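PDB 5XA5: alpha-catenin-like protein hmp-1 from Caenorhabditis elegans, which binds beta-catenin and actin filaments at cell junctions and is required for cell migration during body enclosure and cell shape changes during body elongation. Local coordinates for residues Arg192-Leu197 with Asp204-Ala209. Numbering follows the deposited sequence.
Sequences RRAIDL and DDLLAA
Leu206 meets Arg193, Ala194 and Leu197 through a single methyl, CD2, a worked example of how one branched side chain can gather several neighbours across a helix pair. Leu206 turns CG away from its own N (chi1 -166°), which carries CD2 over to helix 169-196 and to Leu197 just beyond it. There Leu206 CD2 lies 3.9 Å from Leu197 CD1 and equally close to Arg193 CG; Ala194 presents its backbone N to the same methyl at 3.9 Å, with its CB at 4.2 Å. Both Leu197 and the aliphatic part of Arg193 cross Leu206 at about a right angle. The arginine chain bends at chi2; its CB and CG lie against Leu206, while the guanidinium pairs with Asp142 of helix 117-165. This side is buried, and Val257 also touches Leu206. The other flank is more open to solvent: Leu207, partly exposed, touches one residue across the seam, yet its CD2 comes to 3.7 Å from Ala194 CB. Ala194 CA and Leu206 CA, 6.4 Å apart, are the nearest such pair, and the short helical axes run at 164°. The arrangement is an antiparallel helical hairpin, packed with helices 117-165 and 234-258 in the N-terminal part of this protein, a helical bundle typical of the vinculin/alpha-catenin family.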
loop_
_atom_site.group_PDB
_atom_site.type_symbol
_atom_site.label_atom_id
_atom_site.label_comp_id
_atom_site.label_asym_id
_atom_site.label_seq_id
_atom_site.Cartn_x
_atom_site.Cartn_y
_atom_site.Cartn_z
ATOM N N ARG A 192 2.339 -11.981 -3.130
ATOM C CA ARG A 192 1.045 -11.316 -2.941
ATOM C C ARG A 192 1.018 -9.985 -3.676
ATOM O O ARG A 192 0.003 -9.634 -4.284
ATOM C CB ARG A 192 0.734 -11.115 -1.458
ATOM C CG ARG A 192 0.583 -12.426 -0.695
ATOM C CD ARG A 192 0.300 -12.203 0.785
ATOM N NE ARG A 192 -1.091 -11.836 1.031
ATOM C CZ ARG A 192 -1.480 -10.717 1.634
ATOM N NH1 ARG A 192 -0.579 -9.842 2.059
ATOM N NH2 ARG A 192 -2.771 -10.477 1.813
ATOM N N ARG A 193 2.136 -9.262 -3.640
ATOM C CA ARG A 193 2.231 -8.010 -4.382
ATOM C C ARG A 193 2.057 -8.259 -5.875
ATOM O O ARG A 193 1.379 -7.496 -6.575
ATOM C CB ARG A 193 3.577 -7.316 -4.102
ATOM C CG ARG A 193 3.740 -5.993 -4.821
ATOM C CD ARG A 193 2.667 -5.049 -4.356
ATOM N NE ARG A 193 2.798 -3.742 -4.987
ATOM C CZ ARG A 193 1.993 -2.720 -4.706
ATOM N NH1 ARG A 193 1.025 -2.869 -3.809
ATOM N NH2 ARG A 193 2.143 -1.568 -5.339
ATOM N N ALA A 194 2.678 -9.326 -6.374
ATOM C CA ALA A 194 2.579 -9.645 -7.786
ATOM C C ALA A 194 1.130 -9.855 -8.219
ATOM O O ALA A 194 0.728 -9.389 -9.278
ATOM C CB ALA A 194 3.407 -10.876 -8.098
ATOM N N ILE A 195 0.354 -10.556 -7.399
ATOM C CA ILE A 195 -1.069 -10.796 -7.679
ATOM C C ILE A 195 -1.882 -9.485 -7.712
ATOM O O ILE A 195 -2.862 -9.355 -8.455
ATOM C CB ILE A 195 -1.659 -11.767 -6.615
ATOM C CG1 ILE A 195 -1.098 -13.173 -6.822
ATOM C CG2 ILE A 195 -3.187 -11.790 -6.649
ATOM C CD1 ILE A 195 -1.508 -14.149 -5.746
ATOM N N ASP A 196 -1.448 -8.505 -6.926
ATOM C CA ASP A 196 -2.163 -7.240 -6.802
ATOM C C ASP A 196 -1.687 -6.196 -7.824
ATOM O O ASP A 196 -2.268 -5.119 -7.916
ATOM C CB ASP A 196 -1.995 -6.707 -5.371
ATOM C CG ASP A 196 -2.956 -5.574 -5.026
ATOM O OD1 ASP A 196 -4.111 -5.567 -5.506
ATOM O OD2 ASP A 196 -2.549 -4.692 -4.239
ATOM N N LEU A 197 -0.615 -6.480 -8.569
ATOM C CA LEU A 197 -0.100 -5.468 -9.498
ATOM C C LEU A 197 -1.006 -5.248 -10.712
ATOM O O LEU A 197 -1.480 -6.198 -11.347
ATOM C CB LEU A 197 1.308 -5.838 -9.979
ATOM C CG LEU A 197 2.396 -5.532 -8.961
ATOM C CD1 LEU A 197 3.770 -6.006 -9.484
ATOM C CD2 LEU A 197 2.443 -4.045 -8.634
ATOM N N ASP A 204 5.062 -9.756 -14.101
ATOM C CA ASP A 204 5.978 -10.778 -14.619
ATOM C C ASP A 204 7.419 -10.479 -14.213
ATOM O O ASP A 204 8.157 -11.394 -13.863
ATOM C CB ASP A 204 5.888 -10.894 -16.138
ATOM C CG ASP A 204 4.535 -11.399 -16.603
ATOM O OD1 ASP A 204 3.806 -11.994 -15.779
ATOM O OD2 ASP A 204 4.227 -11.233 -17.802
ATOM N N ASP A 205 7.804 -9.205 -14.256
ATOM C CA ASP A 205 9.155 -8.803 -13.857
ATOM C C ASP A 205 9.407 -9.073 -12.380
ATOM O O ASP A 205 10.516 -9.481 -11.991
ATOM C CB ASP A 205 9.397 -7.326 -14.162
ATOM C CG ASP A 205 9.632 -7.060 -15.641
ATOM O OD1 ASP A 205 9.729 -8.033 -16.425
ATOM O OD2 ASP A 205 9.729 -5.871 -16.012
ATOM N N LEU A 206 8.404 -8.815 -11.541
ATOM C CA LEU A 206 8.557 -9.037 -10.110
ATOM C C LEU A 206 8.713 -10.527 -9.843
ATOM O O LEU A 206 9.563 -10.940 -9.045
ATOM C CB LEU A 206 7.358 -8.466 -9.331
ATOM C CG LEU A 206 7.536 -8.339 -7.814
ATOM C CD1 LEU A 206 8.624 -7.340 -7.512
ATOM C CD2 LEU A 206 6.241 -7.893 -7.139
ATOM N N LEU A 207 7.909 -11.337 -10.523
ATOM C CA LEU A 207 7.988 -12.778 -10.343
ATOM C C LEU A 207 9.315 -13.332 -10.849
ATOM O O LEU A 207 9.846 -14.278 -10.270
ATOM C CB LEU A 207 6.815 -13.467 -11.048
ATOM C CG LEU A 207 5.506 -13.245 -10.284
ATOM C CD1 LEU A 207 4.365 -13.921 -11.019
ATOM C CD2 LEU A 207 5.597 -13.733 -8.830
ATOM N N ALA A 208 9.844 -12.740 -11.913
ATOM C CA ALA A 208 11.124 -13.194 -12.441
ATOM C C ALA A 208 12.228 -12.904 -11.446
ATOM O O ALA A 208 13.103 -13.747 -11.217
ATOM C CB ALA A 208 11.426 -12.545 -13.770
ATOM N N ALA A 209 12.197 -11.707 -10.868
ATOM C CA ALA A 209 13.198 -11.334 -9.868
ATOM C C ALA A 209 13.070 -12.208 -8.619
ATOM O O ALA A 209 14.088 -12.622 -8.048
ATOM C CB ALA A 209 13.075 -9.837 -9.516
#